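Local coordinates for protein twin-arginine translocation pathway signal (Rhodoferax ferrireducens, PDB 5IM2) that probably serves as the solute-binding protein of a TRAP transporter and binds benzoate, which may be or resemble its natural cargo, at residues K52-M57 / M91-S96; T160-L165 / T262-M267; K190-T195 / V210-P215; H248-P253 / N315-I320. One frame throughout, in Å; residues are numbered along the deposited sequence.

Overall arrangement
Contacts 1 and 2 belong to one five-stranded mixed sheet and contacts 3 and 4 to a second, six-stranded one, the two-lobed plan of a periplasmic binding protein. Benzoate is touched by contacts 1, 2 and 3: Phe56, Met57 and Phe263 meet its ring, while Arg192 binds its carboxylate. Contacts 1 and 3 meet directly, Phe56 CE1 lying 3.8 Å from Leu214 CB, although their centres are 19 Å apart. Contacts 1 and 2 pack through Phe53 CE2 and Leu265 CD1, 3.9 Å apart. Contact 4 closes the far edge of the second sheet; its His248 side chain stays about 13 Å from the ligand.

Contact 1: residues K52-M57 / M91-S96; sequences KFHTFM and MQLGGS. With BEZ (benzoic acid), chain B.
With CG anti to the backbone N (chi1 -160°), His54 extends its ring into the turn formed by 91-96, and Met91, bent at both chi2 and chi3, folds its thioether back over that ring. The sulfur SD lies over one face, 4.6 Å from the ring centroid, and the methyl CE comes within 3.6 Å of His54 CE1. Leu93 covers the opposite face in a CH-pi contact, its CB 3.7 Å from the centroid and offset toward the rim. The imidazole is thus sandwiched between two apolar groups, while Gln92 N and Gly94 O lie at its edge, near the ring plane. Residues 91-94 form a type I beta turn, closed by a bond from Gly94 N to Met91 O, in the loop between strand 83-88 and helix 100-106; the turn packs against the C-terminal end of strand 49-55, in the sheet of one lobe of the binding protein. Helix 100-106 fixes the rotation of the imidazole, since Gln103 OE1 bonds to His54 ND1 and the same amide's NE2 bonds to Gly94 O. Beyond the ring, one backbone bond joins the segments: Met91 N donates to Thr55 O at 2.9 Å, with the donor tilted slightly from the carbonyl plane. Next to it Phe56 CB rests 3.7 Å from Met91 SD. The Phe56 ring leads away from the turn into the pocket, where its CZ meets benzoate C2 at 3.8 Å, the ligand atom lying at the ring's edge. Met57 SD touches benzoate C3, also at 3.8 Å.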
loop_
_atom_site.group_PDB
_atom_site.type_symbol
_atom_site.label_atom_id
_atom_site.label_comp_id
_atom_site.label_asym_id
_atom_site.label_seq_id
_atom_site.Cartn_x
_atom_site.Cartn_y
_atom_site.Cartn_z
ATOM N N LYS A 52 21.117 -5.103 -4.977
ATOM C CA LYS A 52 20.399 -4.103 -5.752
ATOM C C LYS A 52 18.963 -3.985 -5.261
ATOM O O LYS A 52 18.230 -4.982 -5.217
ATOM C CB LYS A 52 20.413 -4.458 -7.232
ATOM C CG LYS A 52 21.796 -4.451 -7.818
ATOM C CD LYS A 52 21.726 -4.732 -9.328
ATOM C CE LYS A 52 23.093 -5.016 -9.912
ATOM N NZ LYS A 52 23.089 -6.337 -10.599
ATOM N N PHE A 53 18.566 -2.760 -4.923
ATOM C CA PHE A 53 17.226 -2.421 -4.431
ATOM C C PHE A 53 16.539 -1.521 -5.461
ATOM O O PHE A 53 17.137 -0.546 -5.918
ATOM C CB PHE A 53 17.355 -1.713 -3.081
ATOM C CG PHE A 53 16.049 -1.357 -2.415
ATOM C CD1 PHE A 53 15.306 -0.260 -2.824
ATOM C CD2 PHE A 53 15.619 -2.065 -1.307
ATOM C CE1 PHE A 53 14.136 0.088 -2.188
ATOM C CE2 PHE A 53 14.436 -1.723 -0.668
ATOM C CZ PHE A 53 13.685 -0.643 -1.130
ATOM N N HIS A 54 15.302 -1.859 -5.864
ATOM C CA HIS A 54 14.578 -1.102 -6.882
ATOM C C HIS A 54 13.155 -0.820 -6.425
ATOM O O HIS A 54 12.485 -1.715 -5.904
ATOM C CB HIS A 54 14.521 -1.890 -8.228
ATOM C CG HIS A 54 14.246 -1.065 -9.447
ATOM N ND1 HIS A 54 13.770 -1.634 -10.607
ATOM C CD2 HIS A 54 14.443 0.246 -9.728
ATOM C CE1 HIS A 54 13.633 -0.703 -11.535
ATOM N NE2 HIS A 54 14.030 0.449 -11.025
ATOM N N THR A 55 12.669 0.395 -6.688
ATOM C CA THR A 55 11.271 0.717 -6.414
ATOM C C THR A 55 10.842 1.897 -7.270
ATOM O O THR A 55 11.633 2.469 -8.030
ATOM C CB THR A 55 11.076 1.012 -4.914
ATOM O OG1 THR A 55 9.689 1.195 -4.607
ATOM C CG2 THR A 55 11.834 2.259 -4.487
ATOM N N PHE A 56 9.572 2.272 -7.131
ATOM C CA PHE A 56 8.945 3.274 -7.986
ATOM C C PHE A 56 8.802 4.632 -7.297
ATOM O O PHE A 56 8.407 5.619 -7.947
ATOM C CB PHE A 56 7.563 2.752 -8.455
ATOM C CG PHE A 56 6.575 2.568 -7.323
ATOM C CD1 PHE A 56 5.744 3.602 -6.930
ATOM C CD2 PHE A 56 6.467 1.363 -6.650
ATOM C CE1 PHE A 56 4.857 3.444 -5.882
ATOM C CE2 PHE A 56 5.576 1.208 -5.593
ATOM C CZ PHE A 56 4.761 2.250 -5.227
ATOM N N MET A 57 9.167 4.719 -6.009
ATOM C CA MET A 57 9.049 5.955 -5.255
ATOM C C MET A 57 10.075 6.974 -5.727
ATOM O O MET A 57 11.196 6.629 -6.109
ATOM C CB MET A 57 9.258 5.693 -3.762
ATOM C CG MET A 57 8.233 4.754 -3.134
ATOM S SD MET A 57 6.515 5.259 -3.398
ATOM C CE MET A 57 6.455 6.814 -2.495
ATOM N N MET A 91 11.909 4.003 -10.493
ATOM C CA MET A 91 12.074 3.011 -11.567
ATOM C C MET A 91 13.308 3.272 -12.428
ATOM O O MET A 91 13.299 3.048 -13.634
ATOM C CB MET A 91 10.823 2.956 -12.449
ATOM C CG MET A 91 9.576 2.500 -11.718
ATOM S SD MET A 91 9.712 0.895 -10.901
ATOM C CE MET A 91 10.169 -0.199 -12.208
ATOM N N GLN A 92 14.419 3.684 -11.803
ATOM C CA GLN A 92 15.576 4.119 -12.587
ATOM C C GLN A 92 16.219 2.999 -13.378
ATOM O O GLN A 92 16.954 3.277 -14.330
ATOM C CB GLN A 92 16.643 4.721 -11.680
ATOM C CG GLN A 92 16.346 6.140 -11.336
ATOM C CD GLN A 92 17.200 6.626 -10.232
ATOM O OE1 GLN A 92 18.077 5.901 -9.722
ATOM N NE2 GLN A 92 16.970 7.854 -9.835
ATOM N N LEU A 93 15.996 1.747 -12.999
ATOM C CA LEU A 93 16.539 0.621 -13.741
ATOM C C LEU A 93 15.607 0.121 -14.832
ATOM O O LEU A 93 15.868 -0.937 -15.410
ATOM C CB LEU A 93 16.866 -0.520 -12.798
ATOM C CG LEU A 93 17.916 -0.255 -11.736
ATOM C CD1 LEU A 93 18.193 -1.561 -11.016
ATOM C CD2 LEU A 93 19.190 0.321 -12.362
ATOM N N GLY A 94 14.526 0.831 -15.108
ATOM C CA GLY A 94 13.674 0.484 -16.222
ATOM C C GLY A 94 12.460 -0.328 -15.798
ATOM O O GLY A 94 12.452 -1.023 -14.781
ATOM N N GLY A 95 11.427 -0.245 -16.622
ATOM C CA GLY A 95 10.222 -1.021 -16.428
ATOM C C GLY A 95 9.116 -0.222 -15.776
ATOM O O GLY A 95 9.302 0.886 -15.268
ATOM N N SER A 96 7.926 -0.838 -15.778
ATOM C CA SER A 96 6.752 -0.324 -15.089
ATOM C C SER A 96 6.741 -0.772 -13.634
ATOM O O SER A 96 7.320 -1.803 -13.273
ATOM C CB SER A 96 5.483 -0.844 -15.755
ATOM O OG SER A 96 5.354 -2.221 -15.445
HETATM C C BEZ B . -0.522 4.220 -4.384
HETATM O O1 BEZ B . -1.718 4.540 -4.125
HETATM O O2 BEZ B . -0.249 3.715 -5.499
HETATM C C1 BEZ B . 0.559 4.476 -3.378
HETATM C C2 BEZ B . 1.870 4.107 -3.662
HETATM C C3 BEZ B . 2.865 4.385 -2.723
HETATM C C4 BEZ B . 2.533 4.994 -1.525
HETATM C C5 BEZ B . 1.226 5.336 -1.237
HETATM C C6 BEZ B . 0.224 5.073 -2.178
#

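Contact 2: residues T160-L165 / T262-M267; sequences TQVLAL and TFVLAM. With BEZ (benzoic acid), chain B.
Leu265 O is gripped by two successive backbone amides of the facing strand: Leu163 N donates to it at 2.9 Å and Ala164 N, on a lone pair in the carbonyl plane, at 3.3 Å. Two residues opposite one make this a classic beta bulge, and the register of the antiparallel strands 161-167 and 262-267 shifts by one as it passes. Before the bulge, Gln161 and Met267 exchange both N-H to O bonds as a hydrogen-bonded pair; after it, Leu265 N returns a nearly straight bond (175°) to Ala164 O. Side chains lock the strands together on both faces. On one, Leu165 and Val264 lie side by side and point the same way, Leu165 CD2 3.8 Å from Val264 CG2; the same CG2 is met crosswise by Val162 CG1 at 3.9 Å. On the other, Ala164 CB sits 4.1 Å from Leu265 CB. The bulge residue Leu163, its CG anti to the carbonyl carbon (chi1 -51°), brings CD1 and CD2 each to 4.0 Å from Met267 CB. At the pocket end of the strand, Phe263 carries its ring away from Leu165, and its CE2 reaches benzoate C3 at 3.7 Å, the ligand atom lying at the ring's edge; Trp113 stacks on this phenyl. Strand 161-167 is the outermost strand of its sheet, and 262-267 joins it to strand 111-114. Helix 138-152 covers the face of Val162 and Leu165, while Ala164 on the other face meets helix 289-301.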
loop_
_atom_site.group_PDB
_atom_site.type_symbol
_atom_site.label_atom_id
_atom_site.label_comp_id
_atom_site.label_asym_id
_atom_site.label_seq_id
_atom_site.Cartn_x
_atom_site.Cartn_y
_atom_site.Cartn_z
ATOM N N THR A 160 9.417 -15.799 -4.109
ATOM C CA THR A 160 10.412 -14.887 -3.568
ATOM C C THR A 160 10.589 -15.173 -2.087
ATOM O O THR A 160 9.861 -15.970 -1.485
ATOM C CB THR A 160 10.029 -13.403 -3.780
ATOM O OG1 THR A 160 8.802 -13.074 -3.096
ATOM C CG2 THR A 160 9.940 -13.094 -5.288
ATOM N N GLN A 161 11.582 -14.518 -1.511
ATOM C CA GLN A 161 11.762 -14.469 -0.066
ATOM C C GLN A 161 11.127 -13.168 0.431
ATOM O O GLN A 161 11.665 -12.080 0.217
ATOM C CB GLN A 161 13.253 -14.575 0.269
ATOM C CG GLN A 161 13.623 -14.412 1.722
ATOM C CD GLN A 161 13.070 -15.483 2.625
ATOM O OE1 GLN A 161 12.859 -15.240 3.812
ATOM N NE2 GLN A 161 12.854 -16.666 2.098
ATOM N N VAL A 162 9.961 -13.267 1.062
ATOM C CA VAL A 162 9.288 -12.070 1.548
ATOM C C VAL A 162 9.927 -11.621 2.850
ATOM O O VAL A 162 10.007 -12.374 3.835
ATOM C CB VAL A 162 7.783 -12.289 1.700
ATOM C CG1 VAL A 162 7.083 -11.059 2.311
ATOM C CG2 VAL A 162 7.186 -12.552 0.316
ATOM N N LEU A 163 10.412 -10.389 2.838
ATOM C CA LEU A 163 11.016 -9.776 4.001
ATOM C C LEU A 163 10.018 -9.029 4.867
ATOM O O LEU A 163 10.199 -8.994 6.086
ATOM C CB LEU A 163 12.116 -8.808 3.554
ATOM C CG LEU A 163 13.143 -9.364 2.573
ATOM C CD1 LEU A 163 14.256 -8.330 2.283
ATOM C CD2 LEU A 163 13.780 -10.651 3.060
ATOM N N ALA A 164 8.982 -8.423 4.280
ATOM C CA ALA A 164 7.991 -7.657 5.022
ATOM C C ALA A 164 6.759 -7.450 4.163
ATOM O O ALA A 164 6.820 -7.518 2.925
ATOM C CB ALA A 164 8.555 -6.309 5.503
ATOM N N LEU A 165 5.637 -7.209 4.859
ATOM C CA LEU A 165 4.313 -6.950 4.294
ATOM C C LEU A 165 3.667 -5.835 5.103
ATOM O O LEU A 165 3.760 -5.853 6.331
ATOM C CB LEU A 165 3.417 -8.199 4.358
ATOM C CG LEU A 165 3.832 -9.320 3.433
ATOM C CD1 LEU A 165 3.305 -10.631 4.007
ATOM C CD2 LEU A 165 3.304 -9.067 2.004
ATOM N N THR A 262 -1.891 -2.715 0.088
ATOM C CA THR A 262 -0.838 -3.558 0.612
ATOM C C THR A 262 0.440 -3.391 -0.181
ATOM O O THR A 262 0.428 -3.117 -1.379
ATOM C CB THR A 262 -1.233 -5.033 0.607
ATOM O OG1 THR A 262 -1.521 -5.467 -0.720
ATOM C CG2 THR A 262 -2.421 -5.237 1.470
ATOM N N PHE A 263 1.547 -3.583 0.519
ATOM C CA PHE A 263 2.877 -3.503 -0.046
ATOM C C PHE A 263 3.658 -4.730 0.377
ATOM O O PHE A 263 3.463 -5.243 1.485
ATOM C CB PHE A 263 3.640 -2.248 0.456
ATOM C CG PHE A 263 2.958 -0.962 0.135
ATOM C CD1 PHE A 263 1.898 -0.525 0.890
ATOM C CD2 PHE A 263 3.371 -0.196 -0.966
ATOM C CE1 PHE A 263 1.260 0.653 0.572
ATOM C CE2 PHE A 263 2.742 0.977 -1.277
ATOM C CZ PHE A 263 1.679 1.404 -0.487
ATOM N N VAL A 264 4.558 -5.160 -0.496
ATOM C CA VAL A 264 5.475 -6.256 -0.210
ATOM C C VAL A 264 6.912 -5.788 -0.418
ATOM O O VAL A 264 7.228 -5.101 -1.400
ATOM C CB VAL A 264 5.166 -7.498 -1.068
ATOM C CG1 VAL A 264 5.370 -7.202 -2.525
ATOM C CG2 VAL A 264 6.025 -8.666 -0.599
ATOM N N LEU A 265 7.789 -6.167 0.536
ATOM C CA LEU A 265 9.227 -6.009 0.428
ATOM C C LEU A 265 9.733 -7.415 0.163
ATOM O O LEU A 265 9.689 -8.266 1.063
ATOM C CB LEU A 265 9.838 -5.425 1.704
ATOM C CG LEU A 265 11.341 -5.198 1.747
ATOM C CD1 LEU A 265 11.722 -4.097 0.763
ATOM C CD2 LEU A 265 11.732 -4.846 3.172
ATOM N N ALA A 266 10.140 -7.673 -1.071
ATOM C CA ALA A 266 10.477 -9.013 -1.526
ATOM C C ALA A 266 11.921 -9.116 -2.027
ATOM O O ALA A 266 12.420 -8.218 -2.723
ATOM C CB ALA A 266 9.501 -9.430 -2.646
ATOM N N MET A 267 12.564 -10.252 -1.734
ATOM C CA MET A 267 13.948 -10.523 -2.115
ATOM C C MET A 267 14.036 -11.731 -3.033
ATOM O O MET A 267 13.281 -12.698 -2.884
ATOM C CB MET A 267 14.814 -10.753 -0.850
ATOM C CG MET A 267 16.276 -10.787 -1.141
ATOM S SD MET A 267 17.271 -10.822 0.363
ATOM C CE MET A 267 18.882 -10.867 -0.406
HETATM C C BEZ B . -0.522 4.220 -4.384
HETATM O O1 BEZ B . -1.718 4.540 -4.125
HETATM O O2 BEZ B . -0.249 3.715 -5.499
HETATM C C1 BEZ B . 0.559 4.476 -3.378
HETATM C C2 BEZ B . 1.870 4.107 -3.662
HETATM C C3 BEZ B . 2.865 4.385 -2.723
HETATM C C4 BEZ B . 2.533 4.994 -1.525
HETATM C C5 BEZ B . 1.226 5.336 -1.237
HETATM C C6 BEZ B . 0.224 5.073 -2.178
#

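Contact 3: residues K190-T195 / V210-P215; sequences KMRGPT and VGMPLP. With BEZ (benzoic acid), chain B.
This is the parallel pairing of strands 190-193 and 208-211 in a beta-alpha-beta unit, joined through helix 196-205, at the edge of the six-stranded sheet; it also places the arginine that binds benzoate. Val210 N donates to Met191 O at 3.0 Å, and Gly193 N to Val210 O at 2.9 Å. A long, weak bond from Met212 N to Gly193 O continues the pairing where the strands end. In Arg192, chi1 (178°) puts CG anti to the backbone N and 3.5 Å from Met212 CG, where the two side chains cross at a slant; the bend at chi2 (-88°) then turns the rest of the chain so that the guanidinium reaches Met212 O and the ligand. There NE and NH2 close side-on upon one atom, Met212 O, which lies near the guanidinium plane. This carbonyl fixes the group's rotation, and Ala230 O takes a further bond from NH1. The partly negative carbonyls would also tend to stabilise the positive charge. Leu214 CB lies 3.8 Å from benzoate O2. End-on, the guanidinium forms a two-pronged pair with the carboxylate: NH1 bonds to benzoate O1 and NH2 to benzoate O2, both at 2.7 Å and within 11° of straight.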
loop_
_atom_site.group_PDB
_atom_site.type_symbol
_atom_site.label_atom_id
_atom_site.label_comp_id
_atom_site.label_asym_id
_atom_site.label_seq_id
_atom_site.Cartn_x
_atom_site.Cartn_y
_atom_site.Cartn_z
ATOM N N LYS A 190 -14.121 10.461 -12.954
ATOM C CA LYS A 190 -13.029 9.548 -13.277
ATOM C C LYS A 190 -12.022 9.575 -12.135
ATOM O O LYS A 190 -11.290 10.550 -11.975
ATOM C CB LYS A 190 -12.376 9.946 -14.599
ATOM C CG LYS A 190 -13.223 9.688 -15.825
ATOM C CD LYS A 190 -12.566 10.240 -17.072
ATOM C CE LYS A 190 -12.312 11.762 -16.978
ATOM N NZ LYS A 190 -11.916 12.388 -18.286
ATOM N N MET A 191 -11.982 8.500 -11.342
ATOM C CA MET A 191 -11.205 8.425 -10.108
ATOM C C MET A 191 -10.175 7.310 -10.188
ATOM O O MET A 191 -10.525 6.153 -10.425
ATOM C CB MET A 191 -12.127 8.181 -8.915
ATOM C CG MET A 191 -13.045 9.354 -8.617
ATOM S SD MET A 191 -12.182 10.877 -8.095
ATOM C CE MET A 191 -11.452 10.320 -6.555
ATOM N N ARG A 192 -8.923 7.647 -9.889
ATOM C CA ARG A 192 -7.843 6.663 -9.861
ATOM C C ARG A 192 -7.847 5.851 -8.569
ATOM O O ARG A 192 -8.006 6.398 -7.466
ATOM C CB ARG A 192 -6.485 7.359 -10.010
ATOM C CG ARG A 192 -5.286 6.442 -9.937
ATOM C CD ARG A 192 -4.775 6.234 -8.488
ATOM N NE ARG A 192 -3.608 5.369 -8.490
ATOM C CZ ARG A 192 -2.920 5.026 -7.403
ATOM N NH1 ARG A 192 -3.281 5.471 -6.187
ATOM N NH2 ARG A 192 -1.878 4.236 -7.539
ATOM N N GLY A 193 -7.613 4.544 -8.718
ATOM C CA GLY A 193 -7.245 3.698 -7.603
ATOM C C GLY A 193 -6.018 2.872 -7.938
ATOM O O GLY A 193 -5.667 2.674 -9.108
ATOM N N PRO A 194 -5.362 2.328 -6.911
ATOM C CA PRO A 194 -4.105 1.609 -7.131
ATOM C C PRO A 194 -4.247 0.140 -7.532
ATOM O O PRO A 194 -3.338 -0.398 -8.174
ATOM C CB PRO A 194 -3.409 1.737 -5.767
ATOM C CG PRO A 194 -4.569 1.811 -4.764
ATOM C CD PRO A 194 -5.622 2.606 -5.491
ATOM N N THR A 195 -5.353 -0.508 -7.149
ATOM C CA THR A 195 -5.525 -1.942 -7.330
ATOM C C THR A 195 -6.984 -2.240 -7.684
ATOM O O THR A 195 -7.869 -1.428 -7.427
ATOM C CB THR A 195 -5.185 -2.687 -6.060
ATOM O OG1 THR A 195 -6.196 -2.365 -5.094
ATOM C CG2 THR A 195 -3.811 -2.284 -5.535
ATOM N N VAL A 210 -10.359 4.105 -12.641
ATOM C CA VAL A 210 -9.174 4.049 -13.488
ATOM C C VAL A 210 -8.049 3.495 -12.628
ATOM O O VAL A 210 -7.688 4.097 -11.621
ATOM C CB VAL A 210 -8.784 5.429 -14.054
ATOM C CG1 VAL A 210 -7.685 5.286 -15.059
ATOM C CG2 VAL A 210 -9.979 6.091 -14.703
ATOM N N GLY A 211 -7.486 2.356 -13.024
ATOM C CA GLY A 211 -6.330 1.824 -12.344
ATOM C C GLY A 211 -5.039 2.336 -12.947
ATOM O O GLY A 211 -4.857 2.306 -14.162
ATOM N N MET A 212 -4.111 2.758 -12.078
ATOM C CA MET A 212 -2.770 3.102 -12.555
ATOM C C MET A 212 -1.840 3.214 -11.361
ATOM O O MET A 212 -2.299 3.514 -10.256
ATOM C CB MET A 212 -2.765 4.414 -13.342
ATOM C CG MET A 212 -2.942 5.645 -12.464
ATOM S SD MET A 212 -3.011 7.180 -13.386
ATOM C CE MET A 212 -4.639 6.968 -14.139
ATOM N N PRO A 213 -0.541 2.983 -11.536
ATOM C CA PRO A 213 0.388 3.139 -10.417
ATOM C C PRO A 213 0.706 4.595 -10.110
ATOM O O PRO A 213 0.477 5.511 -10.902
ATOM C CB PRO A 213 1.634 2.396 -10.895
ATOM C CG PRO A 213 1.605 2.571 -12.334
ATOM C CD PRO A 213 0.159 2.487 -12.737
ATOM N N LEU A 214 1.292 4.784 -8.926
ATOM C CA LEU A 214 1.508 6.126 -8.393
ATOM C C LEU A 214 2.181 7.068 -9.383
ATOM O O LEU A 214 1.668 8.180 -9.558
ATOM C CB LEU A 214 2.342 6.040 -7.108
ATOM C CG LEU A 214 2.674 7.376 -6.408
ATOM C CD1 LEU A 214 1.453 7.971 -5.693
ATOM C CD2 LEU A 214 3.841 7.214 -5.419
ATOM N N PRO A 215 3.301 6.715 -10.041
ATOM C CA PRO A 215 4.030 7.726 -10.836
ATOM C C PRO A 215 3.250 8.251 -12.028
ATOM O O PRO A 215 3.602 9.325 -12.536
ATOM C CB PRO A 215 5.295 6.987 -11.291
ATOM C CG PRO A 215 5.384 5.794 -10.408
ATOM C CD PRO A 215 3.972 5.416 -10.106
HETATM C C BEZ B . -0.522 4.220 -4.384
HETATM O O1 BEZ B . -1.718 4.540 -4.125
HETATM O O2 BEZ B . -0.249 3.715 -5.499
HETATM C C1 BEZ B . 0.559 4.476 -3.378
HETATM C C2 BEZ B . 1.870 4.107 -3.662
HETATM C C3 BEZ B . 2.865 4.385 -2.723
HETATM C C4 BEZ B . 2.533 4.994 -1.525
HETATM C C5 BEZ B . 1.226 5.336 -1.237
HETATM C C6 BEZ B . 0.224 5.073 -2.178
#

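Contact 4: residues H248-P253 / N315-I320; sequences HSEFDP and NTIYAI
Two parallel strands, 247-251 and 316-320, pair at one edge of the six-stranded mixed sheet, 316-320 being outermost. Their backbone bonds run in strict alternation, His248 N to Thr316 O, Tyr318 N to His248 O, Glu250 N to Tyr318 O and Ile320 N to Glu250 O, the last almost straight at 178°. Asp252 N extends the series to Ile320 O at 3.0 Å, and a water donates to both Ile320 O and Asp252 O, bridging the strand ends. At the other end Asn315 ND2 donates to His248 NE2 at 2.9 Å; the amide nitrogen lies in the imidazole plane, and ring and amide are only 15° apart. His174 bonds to His248 ND1, so both ring nitrogens are engaged. Phe251 and Ile320 point the same way, and Ile320 CD1 lies over one face of the phenyl, toward its rim, in a CH-pi contact, 4.0 Å from the centroid; Phe328 of helix 322-332 meets that ring edge-to-face. On the opposite side of the sheet Glu250 CG sits between the backbone N and the carbonyl carbon (chi1 62°), and the chain, extended beyond it, brings OE2 to 3.9 Å from Ile317 CG2 and beside Ala319 CB, while OE1 makes a salt bridge to Arg307 and a bond from Trp233. Ile317 packs on helix 303-312. Helices against both faces of parallel neighbouring strands are typical of the alpha/beta lobes of periplasmic solute-binding proteins.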
loop_
_atom_site.group_PDB
_atom_site.type_symbol
_atom_site.label_atom_id
_atom_site.label_comp_id
_atom_site.label_asym_id
_atom_site.label_seq_id
_atom_site.Cartn_x
_atom_site.Cartn_y
_atom_site.Cartn_z
ATOM N N HIS A 248 -9.841 17.896 -0.855
ATOM C CA HIS A 248 -9.420 16.663 -0.209
ATOM C C HIS A 248 -10.481 16.253 0.795
ATOM O O HIS A 248 -10.864 17.055 1.652
ATOM C CB HIS A 248 -8.077 16.881 0.478
ATOM C CG HIS A 248 -7.073 17.561 -0.398
ATOM N ND1 HIS A 248 -6.176 16.867 -1.185
ATOM C CD2 HIS A 248 -6.855 18.868 -0.652
ATOM C CE1 HIS A 248 -5.447 17.722 -1.881
ATOM N NE2 HIS A 248 -5.832 18.943 -1.563
ATOM N N SER A 249 -10.958 15.020 0.692
ATOM C CA SER A 249 -11.919 14.482 1.642
ATOM C C SER A 249 -11.300 13.270 2.326
ATOM O O SER A 249 -11.057 12.245 1.685
ATOM C CB SER A 249 -13.227 14.126 0.941
ATOM O OG SER A 249 -13.940 15.325 0.729
ATOM N N GLU A 250 -11.035 13.404 3.622
ATOM C CA GLU A 250 -10.615 12.305 4.469
ATOM C C GLU A 250 -11.822 11.791 5.254
ATOM O O GLU A 250 -12.905 12.370 5.227
ATOM C CB GLU A 250 -9.482 12.763 5.404
ATOM C CG GLU A 250 -9.918 13.871 6.347
ATOM C CD GLU A 250 -8.772 14.635 7.031
ATOM O OE1 GLU A 250 -7.577 14.421 6.706
ATOM O OE2 GLU A 250 -9.089 15.474 7.906
ATOM N N PHE A 251 -11.636 10.658 5.922
ATOM C CA PHE A 251 -12.666 10.063 6.763
ATOM C C PHE A 251 -12.309 10.269 8.226
ATOM O O PHE A 251 -11.189 9.952 8.638
ATOM C CB PHE A 251 -12.802 8.568 6.461
ATOM C CG PHE A 251 -13.560 8.300 5.205
ATOM C CD1 PHE A 251 -12.950 8.436 3.983
ATOM C CD2 PHE A 251 -14.905 7.993 5.252
ATOM C CE1 PHE A 251 -13.672 8.224 2.810
ATOM C CE2 PHE A 251 -15.619 7.769 4.085
ATOM C CZ PHE A 251 -15.018 7.900 2.885
ATOM N N ASP A 252 -13.239 10.814 8.997
ATOM C CA ASP A 252 -13.001 10.920 10.431
ATOM C C ASP A 252 -12.675 9.529 10.978
ATOM O O ASP A 252 -13.365 8.555 10.639
ATOM C CB ASP A 252 -14.212 11.502 11.156
ATOM C CG ASP A 252 -13.902 11.871 12.601
ATOM O OD1 ASP A 252 -13.437 13.004 12.832
ATOM O OD2 ASP A 252 -14.106 11.027 13.500
ATOM N N PRO A 253 -11.647 9.388 11.822
ATOM C CA PRO A 253 -11.288 8.053 12.329
ATOM C C PRO A 253 -12.440 7.295 12.965
ATOM O O PRO A 253 -12.458 6.059 12.913
ATOM C CB PRO A 253 -10.201 8.361 13.367
ATOM C CG PRO A 253 -9.730 9.710 13.061
ATOM C CD PRO A 253 -10.879 10.454 12.474
ATOM N N ASN A 315 -5.645 24.643 0.049
ATOM C CA ASN A 315 -6.623 23.696 -0.457
ATOM C C ASN A 315 -7.693 23.465 0.600
ATOM O O ASN A 315 -7.502 23.755 1.783
ATOM C CB ASN A 315 -5.955 22.367 -0.835
ATOM C CG ASN A 315 -5.061 22.486 -2.052
ATOM O OD1 ASN A 315 -4.917 23.566 -2.621
ATOM N ND2 ASN A 315 -4.460 21.368 -2.468
ATOM N N THR A 316 -8.819 22.911 0.163
ATOM C CA THR A 316 -9.960 22.670 1.032
ATOM C C THR A 316 -9.960 21.206 1.457
ATOM O O THR A 316 -10.056 20.310 0.612
ATOM C CB THR A 316 -11.264 23.034 0.325
ATOM O OG1 THR A 316 -11.189 24.391 -0.138
ATOM C CG2 THR A 316 -12.455 22.892 1.270
ATOM N N ILE A 317 -9.846 20.981 2.762
ATOM C CA ILE A 317 -9.878 19.660 3.369
ATOM C C ILE A 317 -11.197 19.521 4.104
ATOM O O ILE A 317 -11.560 20.381 4.918
ATOM C CB ILE A 317 -8.717 19.451 4.356
ATOM C CG1 ILE A 317 -7.371 19.611 3.674
ATOM C CG2 ILE A 317 -8.827 18.097 5.004
ATOM C CD1 ILE A 317 -6.216 19.597 4.669
ATOM N N TYR A 318 -11.868 18.408 3.879
ATOM C CA TYR A 318 -13.114 18.071 4.544
ATOM C C TYR A 318 -12.971 16.692 5.172
ATOM O O TYR A 318 -12.350 15.799 4.587
ATOM C CB TYR A 318 -14.266 18.092 3.548
ATOM C CG TYR A 318 -15.607 17.667 4.101
ATOM C CD1 TYR A 318 -16.339 18.513 4.918
ATOM C CD2 TYR A 318 -16.147 16.420 3.798
ATOM C CE1 TYR A 318 -17.567 18.132 5.419
ATOM C CE2 TYR A 318 -17.379 16.027 4.297
ATOM C CZ TYR A 318 -18.085 16.884 5.111
ATOM O OH TYR A 318 -19.319 16.518 5.609
ATOM N N ALA A 319 -13.534 16.527 6.365
ATOM C CA ALA A 319 -13.557 15.240 7.040
ATOM C C ALA A 319 -14.978 14.700 7.011
ATOM O O ALA A 319 -15.896 15.313 7.567
ATOM C CB ALA A 319 -13.063 15.342 8.478
ATOM N N ILE A 320 -15.144 13.543 6.385
ATOM C CA ILE A 320 -16.443 12.894 6.279
ATOM C C ILE A 320 -16.788 12.296 7.644
ATOM O O ILE A 320 -16.043 11.441 8.151
ATOM C CB ILE A 320 -16.428 11.828 5.167
ATOM C CG1 ILE A 320 -16.320 12.506 3.804
ATOM C CG2 ILE A 320 -17.685 10.955 5.201
ATOM C CD1 ILE A 320 -15.896 11.540 2.685
HETATM O O HOH W 1 -15.747 8.791 9.007
#